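Aminotransferase, class I (Staphylococcus aureus, PDB 2O1B) probably transfers amino groups between amino acids and 2-oxo acids, aspartate among them, using pyridoxal-5'-phosphate as cofactor. Local coordinates at residues A[106-118]-A[262-276]. Residues are numbered along the deposited sequence; the frame is centred on the assembly and turned at random. Where two conformers were deposited one is given.
Sequences LDKEDEVCILYGT and VGFAVGNKDMIQALK. With PLP (pyridoxal-5'-phosphate), chain B.
Cys-113 and Ala-265 exchange two backbone hydrogen bonds, Cys-113 N to Ala-265 O (3.0 Å) and Ala-265 N to Cys-113 O (2.7 Å), and Leu-115 and Gly-263 form the next hydrogen-bonded pair. Strand 112-115 thereby runs antiparallel to strand 263-267 (157°) as the edge strand, within this chain, of the large mixed sheet characteristic of fold-type I aminotransferases. Gly-267 N to Glu-111 O extends the pairing.

A second polar cluster joins helix 269-276 to the turn before the edge strand. Gln-273, its chain bent at chi2 (-46°), spreads NE2 between Glu-109 O (3.1 Å) and Asp-110 O, both near its amide plane; Asp-110 O is approached from above its carbonyl plane. Lys-276 NZ takes a lone pair of Glu-109 O (3.1 Å), and one water links NZ to Lys-108 O and Val-112 O. Glu-109 OE1 instead pairs with Lys-91. The turn itself is braced by Asp-107 OD1, which accepts Glu-109 N and Asp-110 N from opposite faces of its carboxylate.

Apolar contacts occur on both faces of the strand pair. With SG anti to the backbone N (chi1 -179°), Cys-113 lies against Leu-275 CB and Lys-276 CG (3.8 Å from SG), while Ile-272 CG2 reaches Cys-113 CB. On the other face Val-112 and Val-266 lie side by side, and Val-112 also packs on Ile-94 of helix 88-102.

Just past the edge strand, Thr-118 N donates to PLP O3P (2.9 Å), and Thr-118 CG2 packs against Gly-263 CA (4.0 Å). The pairing is consistent with a fixed position for this phosphate-binding amide.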
loop_
_atom_site.group_PDB
_atom_site.type_symbol
_atom_site.label_atom_id
_atom_site.label_comp_id
_atom_site.label_asym_id
_atom_site.label_seq_id
_atom_site.Cartn_x
_atom_site.Cartn_y
_atom_site.Cartn_z
ATOM N N LEU A 106 18.459 -16.581 6.332
ATOM C CA LEU A 106 18.165 -15.158 6.246
ATOM C C LEU A 106 18.188 -14.487 7.607
ATOM O O LEU A 106 17.770 -15.079 8.604
ATOM C CB LEU A 106 16.789 -14.960 5.639
ATOM C CG LEU A 106 16.596 -15.532 4.252
ATOM C CD1 LEU A 106 15.113 -15.675 4.044
ATOM C CD2 LEU A 106 17.256 -14.639 3.216
ATOM N N ASP A 107 18.671 -13.246 7.634
ATOM C CA ASP A 107 18.641 -12.426 8.845
ATOM C C ASP A 107 17.324 -11.643 8.923
ATOM O O ASP A 107 16.941 -10.963 7.972
ATOM C CB ASP A 107 19.844 -11.476 8.882
ATOM C CG ASP A 107 19.878 -10.621 10.146
ATOM O OD1 ASP A 107 19.009 -9.733 10.306
ATOM O OD2 ASP A 107 20.781 -10.840 10.978
ATOM N N LYS A 108 16.656 -11.728 10.070
ATOM C CA LYS A 108 15.335 -11.115 10.251
ATOM C C LYS A 108 15.300 -9.599 10.068
ATOM O O LYS A 108 14.312 -9.053 9.582
ATOM C CB LYS A 108 14.772 -11.450 11.627
ATOM C CG LYS A 108 14.487 -12.908 11.870
ATOM C CD LYS A 108 13.683 -13.084 13.164
ATOM C CE LYS A 108 14.531 -12.870 14.414
ATOM N NZ LYS A 108 14.708 -11.416 14.689
ATOM N N GLU A 109 16.361 -8.916 10.464
ATOM C CA GLU A 109 16.415 -7.473 10.302
ATOM C C GLU A 109 16.929 -7.093 8.924
ATOM O O GLU A 109 16.341 -6.253 8.239
ATOM C CB GLU A 109 17.289 -6.840 11.393
ATOM C CG GLU A 109 16.539 -6.152 12.521
ATOM C CD GLU A 109 15.258 -6.865 12.946
ATOM O OE1 GLU A 109 14.180 -6.282 12.730
ATOM O OE2 GLU A 109 15.321 -7.993 13.497
ATOM N N ASP A 110 18.012 -7.730 8.504
ATOM C CA ASP A 110 18.755 -7.259 7.345
ATOM C C ASP A 110 18.178 -7.730 6.017
ATOM O O ASP A 110 18.373 -7.081 4.977
ATOM C CB ASP A 110 20.218 -7.713 7.437
ATOM C CG ASP A 110 20.990 -7.024 8.559
ATOM O OD1 ASP A 110 20.512 -5.997 9.106
ATOM O OD2 ASP A 110 22.097 -7.517 8.884
ATOM N N GLU A 111 17.515 -8.883 6.044
ATOM C CA GLU A 111 17.222 -9.617 4.809
ATOM C C GLU A 111 15.755 -10.014 4.637
ATOM O O GLU A 111 15.436 -10.898 3.848
ATOM C CB GLU A 111 18.157 -10.838 4.695
ATOM C CG GLU A 111 19.632 -10.433 4.668
ATOM C CD GLU A 111 20.612 -11.590 4.700
ATOM O OE1 GLU A 111 20.325 -12.617 5.344
ATOM O OE2 GLU A 111 21.699 -11.446 4.091
ATOM N N VAL A 112 14.868 -9.329 5.356
ATOM C CA VAL A 112 13.437 -9.593 5.294
ATOM C C VAL A 112 12.639 -8.286 5.298
ATOM O O VAL A 112 12.839 -7.442 6.171
ATOM C CB VAL A 112 12.979 -10.478 6.484
ATOM C CG1 VAL A 112 11.487 -10.655 6.458
ATOM C CG2 VAL A 112 13.662 -11.842 6.450
ATOM N N CYS A 113 11.740 -8.135 4.323
ATOM C CA CYS A 113 10.813 -6.994 4.253
ATOM C C CYS A 113 9.424 -7.508 3.929
ATOM O O CYS A 113 9.212 -8.123 2.876
ATOM C CB CYS A 113 11.247 -5.985 3.179
ATOM S SG CYS A 113 10.169 -4.521 3.028
ATOM N N ILE A 114 8.488 -7.274 4.839
ATOM C CA ILE A 114 7.097 -7.661 4.649
ATOM C C ILE A 114 6.424 -6.773 3.604
ATOM O O ILE A 114 6.662 -5.566 3.581
ATOM C CB ILE A 114 6.337 -7.565 5.984
ATOM C CG1 ILE A 114 6.739 -8.729 6.887
ATOM C CG2 ILE A 114 4.856 -7.656 5.772
ATOM C CD1 ILE A 114 7.683 -8.366 7.979
ATOM N N LEU A 115 5.594 -7.377 2.745
ATOM C CA LEU A 115 4.931 -6.653 1.646
ATOM C C LEU A 115 3.412 -6.671 1.764
ATOM O O LEU A 115 2.832 -7.665 2.186
ATOM C CB LEU A 115 5.359 -7.202 0.273
ATOM C CG LEU A 115 6.856 -7.208 -0.076
ATOM C CD1 LEU A 115 7.122 -7.898 -1.409
ATOM C CD2 LEU A 115 7.437 -5.801 -0.073
ATOM N N TYR A 116 2.780 -5.568 1.368
ATOM C CA TYR A 116 1.324 -5.417 1.412
ATOM C C TYR A 116 0.719 -5.984 0.121
ATOM O O TYR A 116 0.126 -5.251 -0.683
ATOM C CB TYR A 116 0.964 -3.937 1.566
ATOM C CG TYR A 116 1.613 -3.278 2.763
ATOM C CD1 TYR A 116 0.950 -3.214 3.983
ATOM C CD2 TYR A 116 2.896 -2.723 2.677
ATOM C CE1 TYR A 116 1.540 -2.612 5.095
ATOM C CE2 TYR A 116 3.499 -2.121 3.784
ATOM C CZ TYR A 116 2.816 -2.075 4.991
ATOM O OH TYR A 116 3.387 -1.479 6.096
ATOM N N GLY A 117 0.884 -7.292 -0.061
ATOM C CA GLY A 117 0.685 -7.945 -1.351
ATOM C C GLY A 117 1.930 -7.680 -2.167
ATOM O O GLY A 117 2.462 -6.570 -2.130
ATOM N N THR A 118 2.395 -8.681 -2.915
ATOM C CA THR A 118 3.662 -8.561 -3.642
ATOM C C THR A 118 3.637 -7.539 -4.766
ATOM O O THR A 118 4.675 -6.961 -5.085
ATOM C CB THR A 118 4.199 -9.913 -4.192
ATOM O OG1 THR A 118 3.312 -10.462 -5.184
ATOM C CG2 THR A 118 4.394 -10.901 -3.058
ATOM N N VAL A 262 -0.917 -9.945 1.283
ATOM C CA VAL A 262 0.256 -10.220 2.111
ATOM C C VAL A 262 1.319 -11.035 1.365
ATOM O O VAL A 262 1.018 -12.033 0.708
ATOM C CB VAL A 262 -0.132 -10.915 3.448
ATOM C CG1 VAL A 262 -0.828 -12.248 3.195
ATOM C CG2 VAL A 262 1.100 -11.092 4.330
ATOM N N GLY A 263 2.563 -10.579 1.464
ATOM C CA GLY A 263 3.712 -11.247 0.857
ATOM C C GLY A 263 4.970 -10.736 1.537
ATOM O O GLY A 263 4.892 -10.036 2.551
ATOM N N PHE A 264 6.130 -11.094 0.992
ATOM C CA PHE A 264 7.394 -10.601 1.532
ATOM C C PHE A 264 8.516 -10.636 0.511
ATOM O O PHE A 264 8.470 -11.413 -0.448
ATOM C CB PHE A 264 7.793 -11.352 2.810
ATOM C CG PHE A 264 7.902 -12.838 2.645
ATOM C CD1 PHE A 264 6.834 -13.665 2.970
ATOM C CD2 PHE A 264 9.085 -13.416 2.203
ATOM C CE1 PHE A 264 6.936 -15.052 2.826
ATOM C CE2 PHE A 264 9.198 -14.794 2.068
ATOM C CZ PHE A 264 8.117 -15.614 2.386
ATOM N N ALA A 265 9.500 -9.760 0.724
ATOM C CA ALA A 265 10.742 -9.736 -0.023
ATOM C C ALA A 265 11.816 -10.309 0.877
ATOM O O ALA A 265 11.800 -10.094 2.096
ATOM C CB ALA A 265 11.103 -8.316 -0.429
ATOM N N VAL A 266 12.760 -11.019 0.267
ATOM C CA VAL A 266 13.814 -11.716 1.010
ATOM C C VAL A 266 15.123 -11.662 0.228
ATOM O O VAL A 266 15.130 -11.781 -0.994
ATOM C CB VAL A 266 13.377 -13.177 1.356
ATOM C CG1 VAL A 266 14.513 -14.145 1.248
ATOM C CG2 VAL A 266 12.755 -13.243 2.740
ATOM N N GLY A 267 16.240 -11.416 0.920
ATOM C CA GLY A 267 17.555 -11.438 0.261
ATOM C C GLY A 267 18.515 -10.272 0.442
ATOM O O GLY A 267 18.726 -9.801 1.570
ATOM N N ASN A 268 19.120 -9.832 -0.670
ATOM C CA ASN A 268 20.148 -8.771 -0.672
ATOM C C ASN A 268 19.877 -7.672 0.338
ATOM O O ASN A 268 18.862 -6.984 0.225
ATOM C CB ASN A 268 20.277 -8.127 -2.055
ATOM C CG ASN A 268 21.504 -7.222 -2.164
ATOM O OD1 ASN A 268 22.629 -7.697 -2.335
ATOM N ND2 ASN A 268 21.291 -5.914 -2.058
ATOM N N LYS A 269 20.783 -7.492 1.306
ATOM C CA LYS A 269 20.549 -6.528 2.403
ATOM C C LYS A 269 20.293 -5.095 1.911
ATOM O O LYS A 269 19.358 -4.432 2.377
ATOM C CB LYS A 269 21.676 -6.560 3.448
ATOM C CG LYS A 269 21.623 -5.417 4.486
ATOM C CD LYS A 269 22.446 -5.734 5.723
ATOM C CE LYS A 269 23.194 -4.531 6.297
ATOM N NZ LYS A 269 22.686 -3.194 5.874
ATOM N N ASP A 270 21.122 -4.626 0.981
ATOM C CA ASP A 270 20.997 -3.260 0.456
ATOM C C ASP A 270 19.612 -3.022 -0.150
ATOM O O ASP A 270 18.961 -2.008 0.134
ATOM C CB ASP A 270 22.093 -2.961 -0.583
ATOM C CG ASP A 270 23.460 -2.758 0.042
ATOM O OD1 ASP A 270 23.546 -2.626 1.287
ATOM O OD2 ASP A 270 24.458 -2.711 -0.720
HETATM N N MSE A 271 19.168 -3.962 -0.974
HETATM C CA MSE A 271 17.867 -3.868 -1.619
HETATM C C MSE A 271 16.734 -3.972 -0.618
HETATM O O MSE A 271 15.755 -3.236 -0.713
HETATM C CB MSE A 271 17.716 -4.948 -2.692
HETATM C CG MSE A 271 18.716 -4.795 -3.818
HETATM SE SE MSE A 271 18.624 -6.248 -5.093
HETATM C CE MSE A 271 17.025 -5.666 -6.019
ATOM N N ILE A 272 16.857 -4.893 0.333
ATOM C CA ILE A 272 15.846 -5.020 1.375
ATOM C C ILE A 272 15.763 -3.733 2.212
ATOM O O ILE A 272 14.670 -3.243 2.509
ATOM C CB ILE A 272 16.112 -6.252 2.262
ATOM C CG1 ILE A 272 15.925 -7.546 1.443
ATOM C CG2 ILE A 272 15.236 -6.239 3.516
ATOM C CD1 ILE A 272 14.536 -7.704 0.810
ATOM N N GLN A 273 16.910 -3.176 2.575
ATOM C CA GLN A 273 16.906 -1.974 3.411
ATOM C C GLN A 273 16.267 -0.783 2.693
ATOM O O GLN A 273 15.588 0.014 3.333
ATOM C CB GLN A 273 18.300 -1.640 3.956
ATOM C CG GLN A 273 18.839 -2.624 5.025
ATOM C CD GLN A 273 17.821 -2.993 6.108
ATOM O OE1 GLN A 273 17.310 -2.130 6.832
ATOM N NE2 GLN A 273 17.538 -4.287 6.229
ATOM N N ALA A 274 16.471 -0.678 1.376
ATOM C CA ALA A 274 15.857 0.389 0.569
ATOM C C ALA A 274 14.334 0.230 0.540
ATOM O O ALA A 274 13.597 1.198 0.752
ATOM C CB ALA A 274 16.430 0.401 -0.848
ATOM N N LEU A 275 13.866 -0.990 0.289
ATOM C CA LEU A 275 12.432 -1.273 0.365
ATOM C C LEU A 275 11.850 -0.918 1.728
ATOM O O LEU A 275 10.824 -0.250 1.798
ATOM C CB LEU A 275 12.138 -2.732 0.056
ATOM C CG LEU A 275 11.884 -3.089 -1.396
ATOM C CD1 LEU A 275 11.887 -4.610 -1.551
ATOM C CD2 LEU A 275 10.562 -2.475 -1.879
ATOM N N LYS A 276 12.510 -1.370 2.797
ATOM C CA LYS A 276 12.073 -1.079 4.167
ATOM C C LYS A 276 11.981 0.435 4.385
ATOM O O LYS A 276 10.987 0.928 4.892
ATOM C CB LYS A 276 13.016 -1.717 5.198
ATOM C CG LYS A 276 12.942 -3.242 5.267
ATOM C CD LYS A 276 13.852 -3.796 6.348
ATOM C CE LYS A 276 13.231 -3.604 7.738
ATOM N NZ LYS A 276 14.020 -4.226 8.837
HETATM N N1 PLP B . 3.710 -11.659 -9.826
HETATM C C2 PLP B . 3.146 -12.684 -10.563
HETATM C C2A PLP B . 3.985 -13.408 -11.579
HETATM C C3 PLP B . 1.818 -13.038 -10.312
HETATM O O3 PLP B . 1.217 -14.045 -11.010
HETATM C C4 PLP B . 1.079 -12.354 -9.337
HETATM C C4A PLP B . -0.083 -13.075 -8.720
HETATM C C5 PLP B . 1.658 -11.309 -8.613
HETATM C C6 PLP B . 2.985 -10.964 -8.869
HETATM C C5A PLP B . 0.870 -10.530 -7.569
HETATM O O4P PLP B . 0.666 -11.265 -6.377
HETATM P P PLP B . 0.008 -10.567 -5.077
HETATM O O1P PLP B . -1.408 -11.088 -4.895
HETATM O O2P PLP B . 0.012 -9.081 -5.317
HETATM O O3P PLP B . 0.852 -10.947 -3.893
HETATM O O HOH W 1 12.755 -6.774 8.729
HETATM O O HOH W 2 22.364 -9.884 2.168
#